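Local coordinates for protein AvrRpt2 (Erwinia amylovora, PDB 6HQZ) that is a type III effector from a plant pathogen whose papain-like cysteine protease domain, of peptidase family C70, probably cleaves host proteins during infection, at residues Val8-Gln13 / Arg126-Thr131; Glu42-Ser47 / Gly102-Ser107; Arg60-Arg63 / Ala68-Ser71. All coordinates share one frame; numbering follows the deposited sequence.

Interaction 1: residues Val8-Gln13 / Arg126-Thr131; sequences VPYVSQ and RGPDLT
Tyr10 lies with one face of its phenol ring against the pyrrolidine of Pro128, a CH-pi contact of proline on tyrosine that joins an N-terminal loop to the edge of the central antiparallel sheet of this papain-like domain. Pro128 CD stands 3.8 Å from the centroid of the Tyr10 ring and 3° off the ring normal, so the C-H group lies almost exactly over the middle of the face. The proline also reaches the rim, with its CB 3.7 Å from Tyr10 CD1, and the two side chains cross at about a right angle. The contact depends on the swing of the tyrosine: with CG anti to the backbone N (chi1 175°), the ring leaves the irregular loop toward Gly127 and Pro128 and reaches along their backbone.

Arg126 and Gly127 both face Asp123, forming a classic beta bulge, and the chain turns a corner just beyond, at Pro128 and Asp129. The bulged glycine presents bare backbone to the end of the phenol, where Tyr10 OH comes within 3.3 Å of Gly127 CA. His122 meets the same ring edge to face. The approach of the hydroxyl to Gly127 N is poorly angled; Tyr10 OH is hydrogen-bonded instead to the backbone O of Asp123, the residue facing the bulge.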
ATOM      1  N   VAL A   8      13.559   1.564   6.975  1.00 40.51           N
ATOM      2  CA  VAL A   8      13.365   2.366   8.144  1.00 35.22           C
ATOM      3  C   VAL A   8      14.596   2.190   9.061  1.00 33.00           C
ATOM      4  O   VAL A   8      14.955   1.085   9.403  1.00 29.26           O
ATOM      5  CB  VAL A   8      12.047   1.966   8.793  1.00 32.98           C
ATOM      6  CG1 VAL A   8      11.778   2.902   9.938  1.00 30.27           C
ATOM      7  CG2 VAL A   8      10.952   2.100   7.730  1.00 33.21           C
ATOM      8  N   PRO A   9      15.275   3.293   9.382  1.00 32.85           N
ATOM      9  CA  PRO A   9      16.420   3.219  10.260  1.00 33.23           C
ATOM     10  C   PRO A   9      15.999   2.829  11.677  1.00 31.30           C
ATOM     11  O   PRO A   9      14.846   3.096  12.108  1.00 31.15           O
ATOM     12  CB  PRO A   9      16.993   4.634  10.234  1.00 36.12           C
ATOM     13  CG  PRO A   9      15.883   5.529   9.795  1.00 36.67           C
ATOM     14  CD  PRO A   9      14.946   4.686   8.979  1.00 35.35           C
ATOM     15  N   TYR A  10      16.865   2.098  12.349  1.00 30.43           N
ATOM     16  CA  TYR A  10      16.525   1.578  13.697  1.00 28.47           C
ATOM     17  C   TYR A  10      17.161   2.536  14.700  1.00 27.96           C
ATOM     18  O   TYR A  10      18.349   2.811  14.588  1.00 28.14           O
ATOM     19  CB  TYR A  10      17.073   0.155  13.869  1.00 28.75           C
ATOM     20  CG  TYR A  10      16.827  -0.289  15.272  1.00 27.91           C
ATOM     21  CD1 TYR A  10      15.513  -0.551  15.709  1.00 25.33           C
ATOM     22  CD2 TYR A  10      17.845  -0.275  16.200  1.00 29.40           C
ATOM     23  CE1 TYR A  10      15.294  -0.913  17.040  1.00 25.16           C
ATOM     24  CE2 TYR A  10      17.615  -0.637  17.524  1.00 27.72           C
ATOM     25  CZ  TYR A  10      16.346  -0.953  17.925  1.00 26.33           C
ATOM     26  OH  TYR A  10      16.174  -1.247  19.289  1.00 26.19           O
ATOM     27  N   VAL A  11      16.401   2.967  15.732  1.00 26.44           N
ATOM     28  CA  VAL A  11      16.924   3.804  16.792  1.00 27.10           C
ATOM     29  C   VAL A  11      16.456   3.128  18.115  1.00 26.15           C
ATOM     30  O   VAL A  11      15.265   2.813  18.198  1.00 25.56           O
ATOM     31  CB  VAL A  11      16.381   5.264  16.698  1.00 27.11           C
ATOM     32  CG1 VAL A  11      16.889   6.118  17.844  1.00 28.02           C
ATOM     33  CG2 VAL A  11      16.739   5.892  15.323  1.00 29.18           C
ATOM     34  N   SER A  12      17.397   2.851  19.024  1.00 27.91           N
ATOM     35  CA  SER A  12      17.087   2.292  20.352  1.00 27.72           C
ATOM     36  C   SER A  12      16.766   3.389  21.362  1.00 29.97           C
ATOM     37  O   SER A  12      17.228   4.528  21.244  1.00 31.42           O
ATOM     38  CB  SER A  12      18.259   1.434  20.858  1.00 28.81           C
ATOM     39  OG  SER A  12      19.464   2.152  21.010  1.00 29.84           O
ATOM     40  N   GLN A  13      15.953   3.054  22.373  1.00 30.67           N
ATOM     41  CA  GLN A  13      15.650   4.024  23.423  1.00 35.49           C
ATOM     42  C   GLN A  13      16.813   3.795  24.330  1.00 39.90           C
ATOM     43  O   GLN A  13      17.274   2.657  24.517  1.00 45.83           O
ATOM     44  CB  GLN A  13      14.307   3.734  24.118  1.00 35.07           C
ATOM     45  CG  GLN A  13      14.268   2.477  24.946  1.00 37.07           C
ATOM     46  CD  GLN A  13      12.839   2.182  25.490  1.00 36.51           C
ATOM     47  OE1 GLN A  13      12.033   1.509  24.844  1.00 35.49           O
ATOM     48  NE2 GLN A  13      12.523   2.776  26.612  1.00 40.03           N
ATOM     49  N   ARG A 126      13.910  -3.745  22.212  1.00 25.57           N
ATOM     50  CA  ARG A 126      14.196  -5.089  21.893  1.00 26.86           C
ATOM     51  C   ARG A 126      14.939  -5.315  20.612  1.00 27.03           C
ATOM     52  O   ARG A 126      15.673  -6.307  20.531  1.00 30.12           O
ATOM     53  CB  ARG A 126      12.911  -5.887  21.877  1.00 26.98           C
ATOM     54  CG  ARG A 126      12.368  -6.028  23.259  1.00 28.21           C
ATOM     55  CD  ARG A 126      13.155  -7.112  23.939  1.00 31.88           C
ATOM     56  NE  ARG A 126      12.356  -7.649  24.998  1.00 32.97           N
ATOM     57  CZ  ARG A 126      12.183  -7.023  26.132  1.00 33.48           C
ATOM     58  NH1 ARG A 126      12.838  -5.881  26.379  1.00 34.16           N
ATOM     59  NH2 ARG A 126      11.430  -7.595  27.032  1.00 36.33           N
ATOM     60  N   GLY A 127      14.880  -4.361  19.679  1.00 25.57           N
ATOM     61  CA  GLY A 127      15.678  -4.451  18.487  1.00 26.10           C
ATOM     62  C   GLY A 127      14.914  -4.246  17.191  1.00 25.73           C
ATOM     63  O   GLY A 127      13.648  -4.199  17.157  1.00 25.12           O
ATOM     64  N   PRO A 128      15.665  -4.228  16.058  1.00 26.63           N
ATOM     65  CA  PRO A 128      15.030  -4.051  14.777  1.00 26.32           C
ATOM     66  C   PRO A 128      14.340  -5.295  14.224  1.00 26.33           C
ATOM     67  O   PRO A 128      14.759  -6.380  14.492  1.00 27.11           O
ATOM     68  CB  PRO A 128      16.222  -3.709  13.822  1.00 27.98           C
ATOM     69  CG  PRO A 128      17.400  -4.284  14.477  1.00 29.10           C
ATOM     70  CD  PRO A 128      17.124  -4.253  15.955  1.00 28.83           C
ATOM     71  N   ASP A 129      13.374  -5.084  13.341  1.00 25.98           N
ATOM     72  CA  ASP A 129      12.825  -6.137  12.468  1.00 27.70           C
ATOM     73  C   ASP A 129      12.327  -7.343  13.270  1.00 27.55           C
ATOM     74  O   ASP A 129      12.456  -8.477  12.857  1.00 28.21           O
ATOM     75  CB  ASP A 129      13.864  -6.563  11.406  1.00 30.15           C
ATOM     76  CG  ASP A 129      14.222  -5.409  10.517  1.00 32.44           C
ATOM     77  OD1 ASP A 129      13.303  -4.637  10.199  1.00 32.58           O
ATOM     78  OD2 ASP A 129      15.381  -5.272  10.161  1.00 36.62           O
ATOM     79  N   LEU A 130      11.745  -7.071  14.422  1.00 27.50           N
ATOM     80  CA  LEU A 130      11.003  -8.116  15.135  1.00 27.07           C
ATOM     81  C   LEU A 130       9.659  -8.365  14.398  1.00 27.06           C
ATOM     82  O   LEU A 130       9.177  -7.545  13.590  1.00 25.51           O
ATOM     83  CB  LEU A 130      10.686  -7.712  16.545  1.00 27.35           C
ATOM     84  CG  LEU A 130      11.825  -7.257  17.495  1.00 28.14           C
ATOM     85  CD1 LEU A 130      11.264  -6.993  18.918  1.00 28.50           C
ATOM     86  CD2 LEU A 130      13.013  -8.198  17.457  1.00 30.12           C
ATOM     87  N   THR A 131       9.054  -9.500  14.690  1.00 26.55           N
ATOM     88  CA  THR A 131       7.649  -9.662  14.305  1.00 27.24           C
ATOM     89  C   THR A 131       6.845 -10.087  15.517  1.00 25.97           C
ATOM     90  O   THR A 131       7.373 -10.711  16.392  1.00 25.64           O
ATOM     91  CB  THR A 131       7.427 -10.727  13.197  1.00 28.73           C
ATOM     92  OG1 THR A 131       7.554 -12.070  13.704  1.00 30.09           O
ATOM     93  CG2 THR A 131       8.403 -10.537  12.053  1.00 30.76           C
TER

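Interaction 2: residues Glu42-Ser47 / Gly102-Ser107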
ATOM      1  N   GLU A  42      -0.877   7.197  30.368  1.00 38.70           N
ATOM      2  CA  GLU A  42      -1.774   8.347  30.261  1.00 41.19           C
ATOM      3  C   GLU A  42      -2.056   8.746  28.800  1.00 39.38           C
ATOM      4  O   GLU A  42      -3.169   9.183  28.431  1.00 39.82           O
ATOM      5  CB  GLU A  42      -1.229   9.492  31.110  1.00 44.83           C
ATOM      6  CG  GLU A  42      -1.239   9.157  32.612  1.00 48.79           C
ATOM      7  CD  GLU A  42      -0.130   8.202  33.081  1.00 49.72           C
ATOM      8  OE1 GLU A  42       0.933   8.098  32.394  1.00 47.83           O
ATOM      9  OE2 GLU A  42      -0.333   7.569  34.164  1.00 53.50           O
ATOM     10  N   LEU A  43      -1.028   8.585  27.983  1.00 36.74           N
ATOM     11  CA  LEU A  43      -1.116   8.844  26.576  1.00 36.90           C
ATOM     12  C   LEU A  43      -2.029   7.799  25.929  1.00 35.30           C
ATOM     13  O   LEU A  43      -2.800   8.162  25.062  1.00 35.13           O
ATOM     14  CB  LEU A  43       0.279   8.790  25.935  1.00 35.28           C
ATOM     15  CG  LEU A  43       0.332   8.920  24.411  1.00 34.98           C
ATOM     16  CD1 LEU A  43      -0.241  10.258  24.042  1.00 36.66           C
ATOM     17  CD2 LEU A  43       1.726   8.727  23.858  1.00 33.18           C
ATOM     18  N   TYR A  44      -1.953   6.526  26.351  1.00 33.03           N
ATOM     19  CA  TYR A  44      -2.605   5.454  25.585  1.00 33.09           C
ATOM     20  C   TYR A  44      -3.805   4.830  26.230  1.00 34.34           C
ATOM     21  O   TYR A  44      -4.592   4.115  25.558  1.00 34.60           O
ATOM     22  CB  TYR A  44      -1.589   4.363  25.236  1.00 31.28           C
ATOM     23  CG  TYR A  44      -0.670   4.783  24.163  1.00 29.76           C
ATOM     24  CD1 TYR A  44      -1.141   5.161  22.921  1.00 29.61           C
ATOM     25  CD2 TYR A  44       0.693   4.830  24.373  1.00 30.11           C
ATOM     26  CE1 TYR A  44      -0.279   5.594  21.909  1.00 29.85           C
ATOM     27  CE2 TYR A  44       1.555   5.242  23.382  1.00 30.53           C
ATOM     28  CZ  TYR A  44       1.093   5.624  22.131  1.00 30.30           C
ATOM     29  OH  TYR A  44       1.967   6.061  21.132  1.00 29.24           O
ATOM     30  N   ASP A  45      -3.967   5.071  27.513  1.00 37.09           N
ATOM     31  CA  ASP A  45      -5.032   4.417  28.241  1.00 41.90           C
ATOM     32  C   ASP A  45      -5.810   5.289  29.217  1.00 45.15           C
ATOM     33  O   ASP A  45      -6.504   4.747  30.059  1.00 47.40           O
ATOM     34  CB  ASP A  45      -4.497   3.218  29.009  1.00 41.80           C
ATOM     35  CG  ASP A  45      -5.601   2.229  29.385  1.00 44.53           C
ATOM     36  OD1 ASP A  45      -6.689   2.210  28.749  1.00 47.41           O
ATOM     37  OD2 ASP A  45      -5.399   1.508  30.367  1.00 48.84           O
ATOM     38  N   SER A  46      -5.730   6.611  29.122  1.00 49.59           N
ATOM     39  CA  SER A  46      -6.421   7.477  30.124  1.00 53.88           C
ATOM     40  C   SER A  46      -7.836   7.740  29.678  1.00 54.38           C
ATOM     41  O   SER A  46      -8.081   7.784  28.501  1.00 51.05           O
ATOM     42  CB  SER A  46      -5.738   8.842  30.284  1.00 56.64           C
ATOM     43  OG  SER A  46      -4.719   8.805  31.259  1.00 58.22           O
ATOM     44  N   SER A  47      -8.748   7.917  30.630  1.00 58.89           N
ATOM     45  CA  SER A  47     -10.087   8.500  30.368  1.00 64.16           C
ATOM     46  C   SER A  47     -10.419   9.633  31.382  1.00 67.22           C
ATOM     47  O   SER A  47      -9.641   9.889  32.287  1.00 69.61           O
ATOM     48  CB  SER A  47     -11.160   7.418  30.396  1.00 66.57           C
ATOM     49  OG  SER A  47     -12.353   7.889  29.769  1.00 69.40           O
ATOM     50  N   GLY A 102       1.932  -5.713  31.339  1.00 36.84           N
ATOM     51  CA  GLY A 102       1.004  -4.645  31.774  1.00 36.31           C
ATOM     52  C   GLY A 102       1.406  -3.206  31.395  1.00 34.59           C
ATOM     53  O   GLY A 102       0.584  -2.282  31.339  1.00 35.76           O
ATOM     54  N   SER A 103       2.658  -3.034  31.057  1.00 32.93           N
ATOM     55  CA  SER A 103       3.154  -1.730  30.644  1.00 32.03           C
ATOM     56  C   SER A 103       2.882  -1.394  29.177  1.00 27.03           C
ATOM     57  O   SER A 103       2.677  -2.255  28.322  1.00 24.41           O
ATOM     58  CB  SER A 103       4.638  -1.652  30.958  1.00 32.51           C
ATOM     59  OG  SER A 103       5.236  -2.653  30.225  1.00 34.17           O
ATOM     60  N   TRP A 104       2.856  -0.106  28.917  1.00 25.96           N
ATOM     61  CA  TRP A 104       2.605   0.412  27.611  1.00 24.23           C
ATOM     62  C   TRP A 104       3.968   0.733  26.962  1.00 23.18           C
ATOM     63  O   TRP A 104       4.918   1.137  27.641  1.00 24.15           O
ATOM     64  CB  TRP A 104       1.725   1.664  27.648  1.00 25.18           C
ATOM     65  CG  TRP A 104       0.310   1.329  28.010  1.00 26.40           C
ATOM     66  CD1 TRP A 104      -0.171   1.183  29.284  1.00 29.78           C
ATOM     67  CD2 TRP A 104      -0.730   0.962  27.146  1.00 25.97           C
ATOM     68  NE1 TRP A 104      -1.495   0.804  29.251  1.00 29.42           N
ATOM     69  CE2 TRP A 104      -1.859   0.672  27.941  1.00 28.55           C
ATOM     70  CE3 TRP A 104      -0.843   0.862  25.748  1.00 24.91           C
ATOM     71  CZ2 TRP A 104      -3.083   0.300  27.391  1.00 28.43           C
ATOM     72  CZ3 TRP A 104      -2.026   0.457  25.224  1.00 25.46           C
ATOM     73  CH2 TRP A 104      -3.149   0.203  26.052  1.00 26.75           C
ATOM     74  N   HIS A 105       4.008   0.571  25.675  1.00 22.44           N
ATOM     75  CA  HIS A 105       5.218   0.767  24.857  1.00 22.88           C
ATOM     76  C   HIS A 105       4.888   1.376  23.503  1.00 23.17           C
ATOM     77  O   HIS A 105       3.763   1.253  23.013  1.00 22.89           O
ATOM     78  CB  HIS A 105       5.934  -0.607  24.660  1.00 23.81           C
ATOM     79  CG  HIS A 105       6.400  -1.186  25.933  1.00 27.82           C
ATOM     80  ND1 HIS A 105       7.662  -0.969  26.419  1.00 29.38           N
ATOM     81  CD2 HIS A 105       5.725  -1.838  26.912  1.00 30.74           C
ATOM     82  CE1 HIS A 105       7.787  -1.563  27.587  1.00 31.43           C
ATOM     83  NE2 HIS A 105       6.618  -2.076  27.925  1.00 32.83           N
ATOM     84  N   MET A 106       5.906   1.935  22.844  1.00 23.28           N
ATOM     85  CA  MET A 106       5.779   2.415  21.516  1.00 22.57           C
ATOM     86  C   MET A 106       6.760   1.704  20.628  1.00 23.35           C
ATOM     87  O   MET A 106       7.901   1.485  21.054  1.00 24.67           O
ATOM     88  CB  MET A 106       6.070   3.892  21.479  1.00 25.77           C
ATOM     89  CG  MET A 106       5.030   4.788  22.055  1.00 27.55           C
ATOM     90  SD  MET A 106       5.642   6.470  21.996  1.00 33.50           S
ATOM     91  CE  MET A 106       5.644   6.698  20.222  1.00 30.67           C
ATOM     92  N   SER A 107       6.311   1.359  19.409  1.00 21.50           N
ATOM     93  CA  SER A 107       7.131   0.657  18.440  1.00 21.93           C
ATOM     94  C   SER A 107       6.810   1.168  17.087  1.00 21.33           C
ATOM     95  O   SER A 107       5.838   1.917  16.909  1.00 21.24           O
ATOM     96  CB  SER A 107       6.875  -0.839  18.511  1.00 22.48           C
ATOM     97  OG  SER A 107       7.314  -1.380  19.755  1.00 24.91           O
TER
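Trp104 meets two consecutive residues, Tyr44 and Asp45 of segment 42-47, a case of one large aromatic on a strand receiving neighbouring residues of a helix segment. The chief interaction is CH-pi. Tyr44 CB lies over one face of the indole, 4.0 Å from the centroid of its six-membered ring, and is displaced toward the rim, where it meets Trp104 CE3 at 3.6 Å. It is therefore chiefly the CB of the tyrosine, more than its ring, that rests on the indole.

The other contacts are chiefly apolar or van der Waals. Asp45 adds its CB, 3.6 Å from Trp104 CZ2, and its carboxylate plane is turned 42° from that of the indole; OD1 of the same group has a long, weak ion pair with Arg144. The Tyr44 ring, carried past the indole with CG anti to the carbonyl carbon (chi1 -74°), meets Met106 two residues further along the strand. Met106 CG sits at the ring edge, near its plane, 3.7 Å from Tyr44 CE2 and 3.4 Å from Tyr44 OH. One ring face is covered within the helix by Leu43 CG.

Around this contact, Leu40 of helix 40-45 touches both Trp104 and Met106, while Ala142 packs on Tyr44 and Trp104. Leu43 faces helix 49-65, and strand 104-113 pairs with strand 93-98, so the short helix is wedged between the sheet and the longer helix.

Interaction 3: residues Arg60-Arg63 / Ala68-Ser71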
ATOM      1  N   ARG A  60      -1.767  18.877  19.716  1.00 49.88           N
ATOM      2  CA  ARG A  60      -0.813  19.981  19.580  1.00 52.64           C
ATOM      3  C   ARG A  60       0.545  19.531  19.002  1.00 51.23           C
ATOM      4  O   ARG A  60       1.076  20.150  18.068  1.00 52.90           O
ATOM      5  CB  ARG A  60      -0.589  20.659  20.922  1.00 54.63           C
ATOM      6  CG  ARG A  60       0.335  21.867  20.834  1.00 58.52           C
ATOM      7  CD  ARG A  60       1.066  22.105  22.128  1.00 59.99           C
ATOM      8  NE  ARG A  60       0.180  22.725  23.098  1.00 63.06           N
ATOM      9  CZ  ARG A  60       0.587  23.480  24.130  1.00 67.53           C
ATOM     10  NH1 ARG A  60       1.891  23.689  24.367  1.00 68.53           N
ATOM     11  NH2 ARG A  60      -0.312  24.035  24.952  1.00 69.74           N
ATOM     12  N   LEU A  61       1.124  18.494  19.579  1.00 48.66           N
ATOM     13  CA  LEU A  61       2.379  17.925  19.056  1.00 47.99           C
ATOM     14  C   LEU A  61       2.268  17.556  17.596  1.00 46.76           C
ATOM     15  O   LEU A  61       3.134  17.913  16.793  1.00 48.18           O
ATOM     16  CB  LEU A  61       2.829  16.692  19.864  1.00 46.60           C
ATOM     17  CG  LEU A  61       3.768  16.943  21.036  1.00 49.18           C
ATOM     18  CD1 LEU A  61       3.706  15.805  22.059  1.00 48.08           C
ATOM     19  CD2 LEU A  61       5.192  17.139  20.545  1.00 50.20           C
ATOM     20  N   MET A  62       1.184  16.849  17.258  1.00 45.20           N
ATOM     21  CA  MET A  62       0.902  16.430  15.882  1.00 45.50           C
ATOM     22  C   MET A  62       0.877  17.647  14.912  1.00 49.69           C
ATOM     23  O   MET A  62       1.568  17.638  13.867  1.00 50.62           O
ATOM     24  CB  MET A  62      -0.413  15.621  15.837  1.00 44.11           C
ATOM     25  CG  MET A  62      -0.324  14.246  16.462  1.00 42.64           C
ATOM     26  SD  MET A  62      -1.932  13.534  16.879  1.00 42.57           S
ATOM     27  CE  MET A  62      -2.711  13.509  15.247  1.00 42.56           C
ATOM     28  N   ARG A  63       0.136  18.695  15.287  1.00 51.63           N
ATOM     29  CA  ARG A  63       0.063  19.931  14.514  1.00 55.43           C
ATOM     30  C   ARG A  63       1.455  20.523  14.339  1.00 56.73           C
ATOM     31  O   ARG A  63       1.843  20.866  13.239  1.00 58.90           O
ATOM     32  CB  ARG A  63      -0.849  20.924  15.227  1.00 58.99           C
ATOM     33  CG  ARG A  63      -1.092  22.274  14.542  1.00 64.62           C
ATOM     34  CD  ARG A  63      -2.151  23.154  15.242  1.00 68.16           C
ATOM     35  NE  ARG A  63      -3.232  22.276  15.669  1.00 67.74           N
ATOM     36  CZ  ARG A  63      -3.471  21.823  16.917  1.00 66.32           C
ATOM     37  NH1 ARG A  63      -2.778  22.266  17.971  1.00 67.74           N
ATOM     38  NH2 ARG A  63      -4.481  20.964  17.113  1.00 61.74           N
ATOM     39  N   ALA A  68       0.393  12.705  11.842  1.00 36.61           N
ATOM     40  CA  ALA A  68      -1.014  12.421  11.739  1.00 36.54           C
ATOM     41  C   ALA A  68      -1.329  11.001  12.179  1.00 33.42           C
ATOM     42  O   ALA A  68      -0.455  10.124  12.222  1.00 32.61           O
ATOM     43  CB  ALA A  68      -1.493  12.608  10.313  1.00 39.23           C
ATOM     44  N   GLU A  69      -2.606  10.800  12.469  1.00 33.37           N
ATOM     45  CA  GLU A  69      -3.077   9.524  13.006  1.00 31.82           C
ATOM     46  C   GLU A  69      -3.921   8.767  12.029  1.00 32.41           C
ATOM     47  O   GLU A  69      -4.614   9.343  11.196  1.00 34.31           O
ATOM     48  CB  GLU A  69      -3.852   9.716  14.295  1.00 31.61           C
ATOM     49  CG  GLU A  69      -5.183  10.467  14.186  1.00 33.21           C
ATOM     50  CD  GLU A  69      -5.673  11.043  15.512  1.00 33.96           C
ATOM     51  OE1 GLU A  69      -4.931  11.066  16.544  1.00 33.66           O
ATOM     52  OE2 GLU A  69      -6.831  11.443  15.548  1.00 34.77           O
ATOM     53  N   VAL A  70      -3.856   7.476  12.154  1.00 31.31           N
ATOM     54  CA  VAL A  70      -4.656   6.566  11.350  1.00 32.29           C
ATOM     55  C   VAL A  70      -6.049   6.432  11.966  1.00 32.81           C
ATOM     56  O   VAL A  70      -6.149   6.173  13.165  1.00 31.45           O
ATOM     57  CB  VAL A  70      -4.007   5.177  11.393  1.00 30.33           C
ATOM     58  CG1 VAL A  70      -4.901   4.173  10.648  1.00 31.77           C
ATOM     59  CG2 VAL A  70      -2.597   5.191  10.823  1.00 30.23           C
ATOM     60  N   SER A  71      -7.110   6.561  11.164  1.00 34.14           N
ATOM     61  CA  SER A  71      -8.469   6.342  11.612  1.00 35.33           C
ATOM     62  C   SER A  71      -8.661   4.908  11.932  1.00 34.24           C
ATOM     63  O   SER A  71      -8.533   4.039  11.059  1.00 34.26           O
ATOM     64  CB  SER A  71      -9.495   6.693  10.539  1.00 38.95           C
ATOM     65  OG  SER A  71      -9.443   8.063  10.352  1.00 42.68           O
TER
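Met62 and Glu69 meet at about a right angle, the thioether of one coming in across the aliphatic stem and carboxylate of the other. They belong to a helix-turn-strand unit: helix 49-65 ends, the chain reverses within a few residues, and strand 67-69 begins as an outermost strand of the central antiparallel sheet in the papain-like domain. The return is close enough to leave Met62 CA 6.1 Å from Ala68 CA.

Nearly all the touching on the helix side is done by the methyl group of Met62. The side chain starts with CG anti to the carbonyl carbon, runs on extended, and then bends at the sulfur (chi3 59°), which turns CE toward the strand. There the methyl, Met62 CE, lies 4.0 Å from Ala68 CA; the Ala68 CB itself points away from the helix. Beside it lies the stem of the glutamate, with Glu69 CB and CG each 4.1 Å from Met62 CE.

Glu69 takes the less common first torsion, chi1 66°, in which CG stands between the backbone N and the carbonyl carbon. From that start the chain extends and brings OE1 alongside the methionine methyl. The acid is held from the same helix that supplies the methionine, since Glu69 OE2 forms a salt bridge with NH2 of Arg55, seven residues, or about two turns, before Met62. Leu150, on the adjoining strand 149-152, packs against both Met62 and Glu69. The carboxylate oxygen OE1 of Glu69 is hydrogen-bonded elsewhere, and comes to 3.5 Å from Met62 CE and 3.9 Å from Met62 SD.

Overall arrangement
The three contacts illustrate how contacts at separate places can reach one sheet. Interactions 1 and 3 lie on opposite sides of the chain's centre, their own centres 22 Å apart; interaction 1 lies at the turn leading into outermost strand 130-133, interaction 3 on outermost strand 67-69. Interaction 2 uses the interior strand 104-113; its centre is 19 Å from that of interaction 1 and 16 Å from that of interaction 3. Along the chain they are nested, 3 within 2 and 2 within 1. None touches another: nearest atoms are about 5 Å apart between 1 and 2, about 14 Å between 1 and 3, and about 7 Å between 2 and 3, whose helices, 40-45 and 49-65, are consecutive.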